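Long-range contact in serine protease inhibitor (Thermoanaerobacter tengcongensis, PDB 2PEF), which probably inhibits serine proteases as a member of the serpin family, and is seen here in its latent state: residues 203-215 against 225-238. Numbering follows the deposited sequence.
Sequences LYIEEENAVGFVK and VAILPDENISVNEY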
loop_
_atom_site.group_PDB
_atom_site.type_symbol
_atom_site.label_atom_id
_atom_site.label_comp_id
_atom_site.label_asym_id
_atom_site.label_seq_id
_atom_site.Cartn_x
_atom_site.Cartn_y
_atom_site.Cartn_z
ATOM N N LEU A 203 -23.662 -3.556 -6.449
ATOM C CA LEU A 203 -23.226 -4.267 -5.260
ATOM C C LEU A 203 -23.357 -3.326 -4.082
ATOM O O LEU A 203 -22.770 -2.242 -4.081
ATOM C CB LEU A 203 -21.783 -4.745 -5.403
ATOM C CG LEU A 203 -21.526 -5.980 -6.265
ATOM C CD1 LEU A 203 -20.043 -6.281 -6.264
ATOM C CD2 LEU A 203 -22.318 -7.199 -5.783
ATOM N N TYR A 204 -24.151 -3.745 -3.098
ATOM C CA TYR A 204 -24.455 -2.941 -1.924
ATOM C C TYR A 204 -23.834 -3.554 -0.680
ATOM O O TYR A 204 -24.115 -4.707 -0.337
ATOM C CB TYR A 204 -25.968 -2.858 -1.743
ATOM C CG TYR A 204 -26.447 -1.966 -0.614
ATOM C CD1 TYR A 204 -26.063 -0.623 -0.535
ATOM C CD2 TYR A 204 -27.326 -2.455 0.350
ATOM C CE1 TYR A 204 -26.528 0.199 0.493
ATOM C CE2 TYR A 204 -27.795 -1.643 1.379
ATOM C CZ TYR A 204 -27.396 -0.321 1.445
ATOM O OH TYR A 204 -27.876 0.465 2.472
ATOM N N ILE A 205 -22.986 -2.779 -0.010
ATOM C CA ILE A 205 -22.379 -3.215 1.238
ATOM C C ILE A 205 -23.312 -2.826 2.374
ATOM O O ILE A 205 -23.754 -1.677 2.461
ATOM C CB ILE A 205 -20.975 -2.593 1.432
ATOM C CG1 ILE A 205 -19.993 -3.191 0.422
ATOM C CG2 ILE A 205 -20.464 -2.799 2.860
ATOM C CD1 ILE A 205 -18.767 -2.347 0.194
ATOM N N GLU A 206 -23.634 -3.799 3.220
ATOM C CA GLU A 206 -24.486 -3.559 4.372
ATOM C C GLU A 206 -23.992 -4.362 5.565
ATOM O O GLU A 206 -24.116 -5.597 5.608
ATOM C CB GLU A 206 -25.939 -3.902 4.044
ATOM C CG GLU A 206 -26.957 -3.358 5.027
ATOM C CD GLU A 206 -28.336 -3.933 4.774
ATOM O OE1 GLU A 206 -28.528 -5.146 5.002
ATOM O OE2 GLU A 206 -29.227 -3.178 4.339
ATOM N N GLU A 207 -23.420 -3.651 6.531
ATOM C CA GLU A 207 -22.913 -4.283 7.741
ATOM C C GLU A 207 -23.432 -3.547 8.962
ATOM O O GLU A 207 -24.168 -2.570 8.838
ATOM C CB GLU A 207 -21.378 -4.312 7.739
ATOM C CG GLU A 207 -20.750 -5.117 6.602
ATOM C CD GLU A 207 -21.074 -6.609 6.653
ATOM O OE1 GLU A 207 -21.177 -7.226 5.576
ATOM O OE2 GLU A 207 -21.220 -7.173 7.762
ATOM N N GLU A 208 -23.063 -4.020 10.147
ATOM C CA GLU A 208 -23.394 -3.287 11.354
ATOM C C GLU A 208 -22.685 -1.940 11.297
ATOM O O GLU A 208 -21.484 -1.869 11.020
ATOM C CB GLU A 208 -23.009 -4.073 12.609
ATOM C CG GLU A 208 -23.758 -5.394 12.771
ATOM C CD GLU A 208 -25.274 -5.236 12.774
ATOM O OE1 GLU A 208 -25.819 -4.621 13.714
ATOM O OE2 GLU A 208 -25.921 -5.744 11.834
ATOM N N ASN A 209 -23.458 -0.880 11.507
ATOM C CA ASN A 209 -22.958 0.501 11.509
ATOM C C ASN A 209 -22.308 0.997 10.212
ATOM O O ASN A 209 -21.568 1.978 10.227
ATOM C CB ASN A 209 -22.034 0.742 12.706
ATOM C CG ASN A 209 -22.757 0.614 14.024
ATOM O OD1 ASN A 209 -23.534 1.490 14.408
ATOM N ND2 ASN A 209 -22.498 -0.472 14.734
ATOM N N ALA A 210 -22.591 0.342 9.092
ATOM C CA ALA A 210 -22.005 0.773 7.822
ATOM C C ALA A 210 -22.828 0.359 6.617
ATOM O O ALA A 210 -23.433 -0.714 6.600
ATOM C CB ALA A 210 -20.577 0.260 7.685
ATOM N N VAL A 211 -22.853 1.241 5.623
ATOM C CA VAL A 211 -23.370 0.939 4.292
ATOM C C VAL A 211 -22.312 1.350 3.267
ATOM O O VAL A 211 -21.336 2.022 3.602
ATOM C CB VAL A 211 -24.747 1.623 3.989
ATOM C CG1 VAL A 211 -25.818 1.152 4.972
ATOM C CG2 VAL A 211 -24.640 3.157 3.978
ATOM N N GLY A 212 -22.500 0.951 2.017
ATOM C CA GLY A 212 -21.548 1.309 0.975
ATOM C C GLY A 212 -21.829 0.586 -0.316
ATOM O O GLY A 212 -22.894 -0.006 -0.483
ATOM N N PHE A 213 -20.854 0.628 -1.218
ATOM C CA PHE A 213 -20.988 0.022 -2.537
ATOM C C PHE A 213 -19.641 -0.421 -3.099
ATOM O O PHE A 213 -18.572 -0.052 -2.589
ATOM C CB PHE A 213 -21.665 1.001 -3.507
ATOM C CG PHE A 213 -20.878 2.267 -3.746
ATOM C CD1 PHE A 213 -19.877 2.311 -4.717
ATOM C CD2 PHE A 213 -21.150 3.424 -3.011
ATOM C CE1 PHE A 213 -19.151 3.475 -4.945
ATOM C CE2 PHE A 213 -20.426 4.598 -3.234
ATOM C CZ PHE A 213 -19.426 4.622 -4.196
ATOM N N VAL A 214 -19.710 -1.220 -4.159
ATOM C CA VAL A 214 -18.531 -1.648 -4.900
ATOM C C VAL A 214 -18.743 -1.230 -6.358
ATOM O O VAL A 214 -19.782 -1.534 -6.960
ATOM C CB VAL A 214 -18.311 -3.176 -4.790
ATOM C CG1 VAL A 214 -16.990 -3.597 -5.438
ATOM C CG2 VAL A 214 -18.357 -3.634 -3.337
ATOM N N LYS A 215 -17.778 -0.492 -6.895
ATOM C CA LYS A 215 -17.834 -0.004 -8.273
ATOM C C LYS A 215 -16.674 -0.576 -9.077
ATOM O O LYS A 215 -15.516 -0.403 -8.695
ATOM C CB LYS A 215 -17.805 1.527 -8.307
ATOM C CG LYS A 215 -17.748 2.119 -9.713
ATOM C CD LYS A 215 -17.880 3.646 -9.703
ATOM C CE LYS A 215 -18.031 4.201 -11.126
ATOM N NZ LYS A 215 -19.178 3.599 -11.877
ATOM N N VAL A 225 -14.041 -0.073 -3.522
ATOM C CA VAL A 225 -14.939 -0.315 -2.397
ATOM C C VAL A 225 -15.081 0.977 -1.593
ATOM O O VAL A 225 -14.075 1.587 -1.232
ATOM C CB VAL A 225 -14.378 -1.448 -1.498
ATOM C CG1 VAL A 225 -15.189 -1.593 -0.204
ATOM C CG2 VAL A 225 -14.339 -2.763 -2.267
ATOM N N ALA A 226 -16.324 1.394 -1.329
ATOM C CA ALA A 226 -16.601 2.571 -0.496
ATOM C C ALA A 226 -17.450 2.150 0.693
ATOM O O ALA A 226 -18.465 1.480 0.514
ATOM C CB ALA A 226 -17.314 3.652 -1.300
ATOM N N ILE A 227 -17.026 2.526 1.900
ATOM C CA ILE A 227 -17.715 2.122 3.126
ATOM C C ILE A 227 -18.011 3.348 3.977
ATOM O O ILE A 227 -17.107 4.106 4.304
ATOM C CB ILE A 227 -16.876 1.110 3.947
ATOM C CG1 ILE A 227 -16.582 -0.142 3.120
ATOM C CG2 ILE A 227 -17.589 0.747 5.264
ATOM C CD1 ILE A 227 -15.503 -1.015 3.710
ATOM N N LEU A 228 -19.282 3.538 4.319
ATOM C CA LEU A 228 -19.704 4.712 5.066
ATOM C C LEU A 228 -20.220 4.339 6.456
ATOM O O LEU A 228 -21.344 3.857 6.589
ATOM C CB LEU A 228 -20.793 5.467 4.292
ATOM C CG LEU A 228 -21.315 6.779 4.883
ATOM C CD1 LEU A 228 -20.327 7.914 4.635
ATOM C CD2 LEU A 228 -22.671 7.102 4.276
ATOM N N PRO A 229 -19.389 4.539 7.494
ATOM C CA PRO A 229 -19.858 4.334 8.866
ATOM C C PRO A 229 -21.018 5.274 9.200
ATOM O O PRO A 229 -21.016 6.433 8.784
ATOM C CB PRO A 229 -18.621 4.659 9.707
ATOM C CG PRO A 229 -17.469 4.422 8.774
ATOM C CD PRO A 229 -17.968 4.930 7.462
ATOM N N ASP A 230 -22.004 4.766 9.933
ATOM C CA ASP A 230 -23.197 5.552 10.251
ATOM C C ASP A 230 -23.004 6.426 11.489
ATOM O O ASP A 230 -21.935 6.413 12.098
ATOM C CB ASP A 230 -24.454 4.664 10.338
ATOM C CG ASP A 230 -24.478 3.745 11.559
ATOM O OD1 ASP A 230 -23.790 4.001 12.575
ATOM O OD2 ASP A 230 -25.229 2.748 11.504
ATOM N N GLU A 231 -24.036 7.181 11.850
ATOM C CA GLU A 231 -23.934 8.170 12.926
ATOM C C GLU A 231 -23.634 7.563 14.295
ATOM O O GLU A 231 -23.187 8.267 15.210
ATOM C CB GLU A 231 -25.204 9.021 12.993
ATOM C CG GLU A 231 -26.457 8.277 13.452
ATOM C CD GLU A 231 -27.587 9.226 13.775
ATOM O OE1 GLU A 231 -27.593 9.791 14.889
ATOM O OE2 GLU A 231 -28.465 9.406 12.914
ATOM N N ASN A 232 -23.880 6.261 14.429
ATOM C CA ASN A 232 -23.722 5.576 15.714
ATOM C C ASN A 232 -22.328 4.984 15.955
ATOM O O ASN A 232 -22.096 4.316 16.969
ATOM C CB ASN A 232 -24.810 4.514 15.885
ATOM C CG ASN A 232 -26.195 5.122 16.014
ATOM O OD1 ASN A 232 -26.416 6.032 16.820
ATOM N ND2 ASN A 232 -27.135 4.628 15.215
ATOM N N ILE A 233 -21.404 5.246 15.035
ATOM C CA ILE A 233 -20.015 4.815 15.202
ATOM C C ILE A 233 -19.078 5.845 14.586
ATOM O O ILE A 233 -19.426 6.478 13.593
ATOM C CB ILE A 233 -19.768 3.404 14.589
ATOM C CG1 ILE A 233 -18.536 2.737 15.219
ATOM C CG2 ILE A 233 -19.645 3.467 13.061
ATOM C CD1 ILE A 233 -18.491 1.231 15.037
ATOM N N SER A 234 -17.896 6.012 15.175
ATOM C CA SER A 234 -16.884 6.889 14.591
ATOM C C SER A 234 -16.089 6.157 13.510
ATOM O O SER A 234 -16.107 4.925 13.440
ATOM C CB SER A 234 -15.937 7.398 15.675
ATOM O OG SER A 234 -15.097 6.356 16.128
ATOM N N VAL A 235 -15.395 6.917 12.666
ATOM C CA VAL A 235 -14.501 6.336 11.662
ATOM C C VAL A 235 -13.436 5.458 12.327
ATOM O O VAL A 235 -13.181 4.340 11.872
ATOM C CB VAL A 235 -13.862 7.431 10.765
ATOM C CG1 VAL A 235 -12.577 6.944 10.086
ATOM C CG2 VAL A 235 -14.862 7.883 9.719
ATOM N N ASN A 236 -12.851 5.951 13.419
ATOM C CA ASN A 236 -11.787 5.232 14.114
ATOM C C ASN A 236 -12.268 3.973 14.826
ATOM O O ASN A 236 -11.574 2.960 14.832
ATOM C CB ASN A 236 -11.042 6.152 15.086
ATOM C CG ASN A 236 -10.083 7.089 14.377
ATOM O OD1 ASN A 236 -9.806 6.929 13.186
ATOM N ND2 ASN A 236 -9.570 8.071 15.104
ATOM N N GLU A 237 -13.461 4.036 15.412
ATOM C CA GLU A 237 -14.026 2.867 16.072
ATOM C C GLU A 237 -14.444 1.833 15.037
ATOM O O GLU A 237 -14.252 0.639 15.241
ATOM C CB GLU A 237 -15.202 3.230 16.978
ATOM C CG GLU A 237 -15.796 2.039 17.745
ATOM C CD GLU A 237 -14.761 1.233 18.527
ATOM O OE1 GLU A 237 -13.985 1.831 19.304
ATOM O OE2 GLU A 237 -14.730 -0.008 18.360
ATOM N N TYR A 238 -15.005 2.284 13.918
ATOM C CA TYR A 238 -15.318 1.343 12.846
ATOM C C TYR A 238 -14.064 0.610 12.362
ATOM O O TYR A 238 -14.077 -0.608 12.177
ATOM C CB TYR A 238 -16.037 2.023 11.670
ATOM C CG TYR A 238 -16.294 1.044 10.552
ATOM C CD1 TYR A 238 -17.409 0.208 10.571
ATOM C CD2 TYR A 238 -15.386 0.914 9.499
ATOM C CE1 TYR A 238 -17.622 -0.720 9.554
ATOM C CE2 TYR A 238 -15.587 -0.006 8.493
ATOM C CZ TYR A 238 -16.704 -0.817 8.522
ATOM O OH TYR A 238 -16.892 -1.727 7.514
#
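An antiparallel beta hairpin of the serpin fold brings strand 210-215 against strand 225-229. Val211 pairs with Leu228 and Phe213 with Ala226, each through two backbone hydrogen bonds. Leu228 N reaches Val211 O at 2.7 Å. Phe213 CG sits between its backbone N and carbonyl carbon (chi1 63°), which lays the ring over Ala226. The methyl CB of Ala226 lies over one face of the ring, nearer its CZ end, a CH-pi contact, 3.7 Å from Phe213 CZ. The other face of the hairpin carries Ala210, whose CB meets Ile227 CG2 and lies 3.6 Å from Tyr238 CE1. On that same face, Ile205 of the neighbouring strand 203-207 reaches past Gly212, which has no side chain there, and its CD1 lies 3.7 Å from Val225 CG1. Past the strand end, Asp230 N donates to Asn209 O at 2.8 Å. Asp230 OD1 accepts from Asn232 N, two residues on, at 2.9 Å, an Asx turn. An alanine in place of Asp230 would probably leave Asn232 N without this acceptor and the turn freer to move. Ile233 CG2 packs on Asn209 CB at 3.6 Å. Strand 345-357 pairs with strand 222-229, and Leu250 of helix 244-252 touches Ile205, Ile227 and Tyr238.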